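Local coordinates for protein macrophomate synthase intermolecular Diels-Alderase (PDB 1IZC) that is a TIM-barrel protein of the HpcH/HpaI aldolase/citrate lyase family, which holds a magnesium ion and pyruvic acid in one pocket, at residues I180-E185 with H203-G208; E131-V136 with A197-I202. The protein carries 1 engineered substitution. All coordinates share one frame; numbering follows the deposited sequence.

Contact 1 (I180-E185 with H203-G208). With MG (magnesium ion), chain B; PYR (pyruvic acid), chain C.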
loop_
_atom_site.group_PDB
_atom_site.type_symbol
_atom_site.label_atom_id
_atom_site.label_comp_id
_atom_site.label_asym_id
_atom_site.label_seq_id
_atom_site.Cartn_x
_atom_site.Cartn_y
_atom_site.Cartn_z
ATOM N N ILE A 180 21.614 -3.555 22.891
ATOM C CA ILE A 180 21.597 -4.893 22.306
ATOM C C ILE A 180 21.110 -5.870 23.377
ATOM O O ILE A 180 21.632 -5.899 24.502
ATOM C CB ILE A 180 22.996 -5.355 21.818
ATOM C CG1 ILE A 180 23.532 -4.419 20.754
ATOM C CG2 ILE A 180 22.892 -6.741 21.204
ATOM C CD1 ILE A 180 24.815 -4.934 20.089
ATOM N N ILE A 181 20.102 -6.661 23.019
ATOM C CA ILE A 181 19.496 -7.632 23.913
ATOM C C ILE A 181 19.434 -9.030 23.285
ATOM O O ILE A 181 18.576 -9.305 22.439
ATOM C CB ILE A 181 18.047 -7.209 24.285
ATOM C CG1 ILE A 181 18.061 -5.837 24.963
ATOM C CG2 ILE A 181 17.404 -8.226 25.242
ATOM C CD1 ILE A 181 17.767 -4.686 24.008
ATOM N N PRO A 182 20.350 -9.924 23.681
ATOM C CA PRO A 182 20.326 -11.279 23.118
ATOM C C PRO A 182 19.125 -12.020 23.684
ATOM O O PRO A 182 18.769 -11.816 24.843
ATOM C CB PRO A 182 21.615 -11.907 23.646
ATOM C CG PRO A 182 22.524 -10.726 23.870
ATOM C CD PRO A 182 21.579 -9.701 24.467
ATOM N N GLN A 183 18.507 -12.875 22.875
ATOM C CA GLN A 183 17.395 -13.674 23.357
ATOM C C GLN A 183 17.871 -15.127 23.386
ATOM O O GLN A 183 18.375 -15.653 22.388
ATOM C CB GLN A 183 16.174 -13.505 22.450
ATOM C CG GLN A 183 15.031 -14.393 22.845
ATOM C CD GLN A 183 13.745 -14.022 22.148
ATOM O OE1 GLN A 183 13.755 -13.467 21.046
ATOM N NE2 GLN A 183 12.627 -14.341 22.781
ATOM N N ILE A 184 17.736 -15.750 24.552
ATOM C CA ILE A 184 18.150 -17.136 24.788
ATOM C C ILE A 184 16.904 -18.006 24.685
ATOM O O ILE A 184 15.974 -17.876 25.487
ATOM C CB ILE A 184 18.757 -17.275 26.206
ATOM C CG1 ILE A 184 19.952 -16.331 26.354
ATOM C CG2 ILE A 184 19.198 -18.717 26.460
ATOM C CD1 ILE A 184 21.129 -16.676 25.460
ATOM N N GLU A 185 16.884 -18.910 23.715
ATOM C CA GLU A 185 15.688 -19.718 23.525
ATOM C C GLU A 185 15.941 -21.086 22.924
ATOM O O GLU A 185 15.141 -21.602 22.139
ATOM C CB GLU A 185 14.694 -18.942 22.673
ATOM C CG GLU A 185 15.262 -18.386 21.391
ATOM C CD GLU A 185 14.267 -17.476 20.703
ATOM O OE1 GLU A 185 13.074 -17.642 20.993
ATOM O OE2 GLU A 185 14.658 -16.616 19.889
ATOM N N HIS A 203 23.229 -5.104 26.890
ATOM C CA HIS A 203 22.490 -4.251 27.820
ATOM C C HIS A 203 21.235 -4.873 28.390
ATOM O O HIS A 203 20.525 -4.247 29.194
ATOM C CB HIS A 203 22.135 -2.946 27.110
ATOM C CG HIS A 203 23.298 -2.338 26.392
ATOM N ND1 HIS A 203 23.458 -2.423 25.024
ATOM C CD2 HIS A 203 24.412 -1.730 26.866
ATOM C CE1 HIS A 203 24.623 -1.898 24.688
ATOM N NE2 HIS A 203 25.224 -1.473 25.787
ATOM N N GLY A 204 20.955 -6.103 27.981
ATOM C CA GLY A 204 19.775 -6.784 28.478
ATOM C C GLY A 204 19.790 -8.229 28.019
ATOM O O GLY A 204 20.574 -8.587 27.150
ATOM N N LEU A 205 18.938 -9.053 28.614
ATOM C CA LEU A 205 18.830 -10.465 28.232
ATOM C C LEU A 205 17.360 -10.860 28.250
ATOM O O LEU A 205 16.620 -10.469 29.154
ATOM C CB LEU A 205 19.600 -11.368 29.201
ATOM C CG LEU A 205 21.096 -11.511 28.917
ATOM C CD1 LEU A 205 21.764 -12.245 30.076
ATOM C CD2 LEU A 205 21.303 -12.260 27.598
ATOM N N MET A 206 16.951 -11.642 27.260
ATOM C CA MET A 206 15.562 -12.087 27.168
ATOM C C MET A 206 15.532 -13.591 26.973
ATOM O O MET A 206 16.428 -14.149 26.357
ATOM C CB MET A 206 14.871 -11.414 25.973
ATOM C CG MET A 206 13.409 -11.804 25.778
ATOM S SD MET A 206 12.740 -10.952 24.331
ATOM C CE MET A 206 12.332 -9.322 25.040
ATOM N N PHE A 207 14.490 -14.240 27.489
ATOM C CA PHE A 207 14.351 -15.685 27.334
ATOM C C PHE A 207 13.170 -15.924 26.395
ATOM O O PHE A 207 12.248 -15.109 26.329
ATOM C CB PHE A 207 14.054 -16.346 28.682
ATOM C CG PHE A 207 14.349 -17.829 28.718
ATOM C CD1 PHE A 207 15.634 -18.289 28.978
ATOM C CD2 PHE A 207 13.342 -18.764 28.488
ATOM C CE1 PHE A 207 15.915 -19.663 29.011
ATOM C CE2 PHE A 207 13.620 -20.136 28.522
ATOM C CZ PHE A 207 14.906 -20.581 28.782
ATOM N N GLY A 208 13.221 -17.023 25.650
ATOM C CA GLY A 208 12.125 -17.373 24.760
ATOM C C GLY A 208 11.614 -18.715 25.263
ATOM O O GLY A 208 12.078 -19.749 24.802
HETATM MG MG MG B . 11.304 -17.378 19.928
HETATM C C PYR C . 9.756 -17.541 22.373
HETATM O O PYR C . 10.210 -18.343 21.534
HETATM O OXT PYR C . 9.124 -17.871 23.406
HETATM C CA PYR C . 10.046 -16.102 22.021
HETATM O O3 PYR C . 10.663 -15.746 21.004
HETATM C CB PYR C . 9.538 -15.128 23.002
HETATM O O HOH W 1 12.417 -16.197 18.457
HETATM O O HOH W 2 9.297 -17.159 18.889
#
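Ile184 N donates to Met206 O at 2.7 Å, in the middle of a ladder that makes strands 179-184 and 205-207 parallel neighbours in the TIM barrel; their axes diverge by 24°. Met206 N to Pro182 O and Gly208 N to Ile184 O extend the ladder. The packing is close here: Ile184 O also lies 3.5 Å from Phe207 CD1, over one face of that ring toward its rim. On the other side of the sheet the extended chain of Gln183 carries its amide across Met206, with Gln183 NE2 3.7 Å from Met206 SD and 3.0 Å from pyruvic acid O3; Arg101 NH1 hydrogen-bonds Gln183 OE1.

The C-terminal end opens onto the ligand pocket and its waters. There Glu185 OE1 binds magnesium at 2.1 Å, together with pyruvic acid, two waters and Asp211, while OE2 accepts a bond from one of those waters and another from His125 N. At the opposite end, where His203 is partly exposed, Ile180 N donates to His203 ND1 at 3.0 Å, in the imidazole plane.

Strand 120-123 flanks 179-184 on its other edge, helix 230-245 covers Ile184, Leu205 and Phe207, and helix 129-139 packs on Ile180 and Pro182.

Contact 2 (E131-V136 with A197-I202); sequences EVREFV and AAMPEI
Arg133, Met199 and Glu201 carry most of this contact, in which helix 129-139 of the TIM barrel's outer layer meets the loop leading into strand 205-207. The loop makes a type I beta turn from Met199 to Ile202, and from it the side chains of Met199 and Glu201 both reach Arg133.

Arg133 runs extended from CG to NE, and its NE donates to Glu201 OE2 at 2.7 Å with an N-H...O angle of 168°. The carboxylate oxygen lies close to the guanidinium plane, yet the nitrogen sits above the carboxylate plane; the two planes are 43° apart. This twist agrees with the uneven grip of the salt bridge, since the bonds from NH2 to OE1 and OE2 are both weak. Glu201 is bent at chi2, and its CB and CG pass across Val136 CG2.

Beneath the ion pair the contact is apolar. Met199 and Val132 reach toward each other tip to tip, the thioether sulfur SD and the methyl CE both bearing on Val132 CB, while Val132 CG1 meets Ile202 CG2 at 3.9 Å. The bend of Met199 at chi3 (71°) carries its methyl under the arginine as well: CE touches Arg133 CG at 3.6 Å and lies over one face of the guanidinium, offset toward its rim.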
loop_
_atom_site.group_PDB
_atom_site.type_symbol
_atom_site.label_atom_id
_atom_site.label_comp_id
_atom_site.label_asym_id
_atom_site.label_seq_id
_atom_site.Cartn_x
_atom_site.Cartn_y
_atom_site.Cartn_z
ATOM N N GLU A 131 27.865 -14.593 17.539
ATOM C CA GLU A 131 26.632 -14.132 16.889
ATOM C C GLU A 131 26.275 -12.733 17.375
ATOM O O GLU A 131 25.802 -11.897 16.606
ATOM C CB GLU A 131 25.464 -15.077 17.190
ATOM C CG GLU A 131 25.662 -16.465 16.610
ATOM C CD GLU A 131 24.587 -17.439 17.028
ATOM O OE1 GLU A 131 24.108 -17.358 18.174
ATOM O OE2 GLU A 131 24.229 -18.303 16.202
ATOM N N VAL A 132 26.497 -12.486 18.662
ATOM C CA VAL A 132 26.192 -11.180 19.221
ATOM C C VAL A 132 27.162 -10.135 18.672
ATOM O O VAL A 132 26.765 -9.017 18.357
ATOM C CB VAL A 132 26.266 -11.205 20.764
ATOM C CG1 VAL A 132 25.974 -9.818 21.320
ATOM C CG2 VAL A 132 25.265 -12.221 21.314
ATOM N N ARG A 133 28.434 -10.489 18.542
ATOM C CA ARG A 133 29.391 -9.522 18.026
ATOM C C ARG A 133 29.141 -9.144 16.568
ATOM O O ARG A 133 29.545 -8.070 16.129
ATOM C CB ARG A 133 30.825 -10.014 18.265
ATOM C CG ARG A 133 31.091 -10.058 19.766
ATOM C CD ARG A 133 32.545 -10.120 20.188
ATOM N NE ARG A 133 32.591 -9.810 21.616
ATOM C CZ ARG A 133 32.971 -10.653 22.572
ATOM N NH1 ARG A 133 33.371 -11.881 22.262
ATOM N NH2 ARG A 133 32.891 -10.281 23.847
ATOM N N GLU A 134 28.460 -10.007 15.821
ATOM C CA GLU A 134 28.138 -9.667 14.440
ATOM C C GLU A 134 27.115 -8.538 14.477
ATOM O O GLU A 134 27.124 -7.649 13.620
ATOM C CB GLU A 134 27.582 -10.877 13.688
ATOM C CG GLU A 134 28.663 -11.866 13.284
ATOM C CD GLU A 134 29.791 -11.203 12.492
ATOM O OE1 GLU A 134 29.519 -10.630 11.411
ATOM O OE2 GLU A 134 30.949 -11.251 12.957
ATOM N N PHE A 135 26.234 -8.559 15.478
ATOM C CA PHE A 135 25.250 -7.487 15.597
ATOM C C PHE A 135 25.923 -6.215 16.089
ATOM O O PHE A 135 25.571 -5.115 15.676
ATOM C CB PHE A 135 24.095 -7.864 16.542
ATOM C CG PHE A 135 22.958 -8.556 15.841
ATOM C CD1 PHE A 135 23.014 -9.926 15.577
ATOM C CD2 PHE A 135 21.874 -7.825 15.368
ATOM C CE1 PHE A 135 22.008 -10.554 14.840
ATOM C CE2 PHE A 135 20.857 -8.446 14.628
ATOM C CZ PHE A 135 20.924 -9.803 14.363
ATOM N N VAL A 136 26.898 -6.349 16.979
ATOM C CA VAL A 136 27.581 -5.150 17.439
ATOM C C VAL A 136 28.196 -4.441 16.227
ATOM O O VAL A 136 28.090 -3.218 16.092
ATOM C CB VAL A 136 28.670 -5.500 18.460
ATOM C CG1 VAL A 136 29.471 -4.248 18.843
ATOM C CG2 VAL A 136 28.026 -6.104 19.690
ATOM N N ALA A 197 25.963 -13.858 28.862
ATOM C CA ALA A 197 25.600 -12.883 29.890
ATOM C C ALA A 197 26.767 -12.006 30.318
ATOM O O ALA A 197 26.568 -10.870 30.762
ATOM C CB ALA A 197 25.025 -13.606 31.107
ATOM N N ALA A 198 27.976 -12.538 30.175
ATOM C CA ALA A 198 29.192 -11.828 30.568
ATOM C C ALA A 198 29.741 -10.862 29.519
ATOM O O ALA A 198 30.723 -10.156 29.773
ATOM C CB ALA A 198 30.285 -12.846 30.947
ATOM N N MET A 199 29.130 -10.823 28.341
ATOM C CA MET A 199 29.618 -9.923 27.294
ATOM C C MET A 199 29.459 -8.467 27.713
ATOM O O MET A 199 28.374 -8.033 28.076
ATOM C CB MET A 199 28.853 -10.152 25.990
ATOM C CG MET A 199 29.052 -11.535 25.391
ATOM S SD MET A 199 28.156 -11.665 23.839
ATOM C CE MET A 199 29.155 -10.604 22.772
ATOM N N PRO A 200 30.547 -7.690 27.656
ATOM C CA PRO A 200 30.516 -6.274 28.032
ATOM C C PRO A 200 29.637 -5.472 27.072
ATOM O O PRO A 200 29.137 -4.395 27.407
ATOM C CB PRO A 200 31.985 -5.836 27.919
ATOM C CG PRO A 200 32.760 -7.093 27.836
ATOM C CD PRO A 200 31.878 -8.084 27.162
ATOM N N GLU A 201 29.429 -6.011 25.879
ATOM C CA GLU A 201 28.648 -5.296 24.873
ATOM C C GLU A 201 27.136 -5.281 25.064
ATOM O O GLU A 201 26.467 -4.416 24.504
ATOM C CB GLU A 201 28.930 -5.846 23.469
ATOM C CG GLU A 201 30.395 -5.769 23.034
ATOM C CD GLU A 201 31.155 -7.045 23.337
ATOM O OE1 GLU A 201 30.811 -7.735 24.324
ATOM O OE2 GLU A 201 32.112 -7.354 22.593
ATOM N N ILE A 202 26.593 -6.201 25.852
ATOM C CA ILE A 202 25.139 -6.268 25.987
ATOM C C ILE A 202 24.509 -5.428 27.080
ATOM O O ILE A 202 25.155 -5.086 28.070
ATOM C CB ILE A 202 24.666 -7.729 26.107
ATOM C CG1 ILE A 202 25.028 -8.326 27.473
ATOM C CG2 ILE A 202 25.323 -8.547 25.002
ATOM C CD1 ILE A 202 24.380 -9.695 27.724
#

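How the contacts relate
The centres of the two contacts lie about 10 Å apart, contact 1 in the barrel wall and contact 2 farther out, its centre about 17 Å from the chain centre against about 10 Å for contact 1. Along the chain their segments alternate: 131-136, 180-185, 197-202, then 203-208. Segment 197-202 runs directly into 203-208, and helix 129-139 follows strand 120-123, which neighbours strand 179-184 in the sheet. The layers touch where Ile180 CD1 meets Val136 CG2 at 3.4 Å and Pro182 CG meets Ile202 CG2 at 3.7 Å. Helix 129-139 and the loop before strand 205-207 thus pack on the outside of the barrel strands whose C-terminal ends carry Glu185 of the magnesium site.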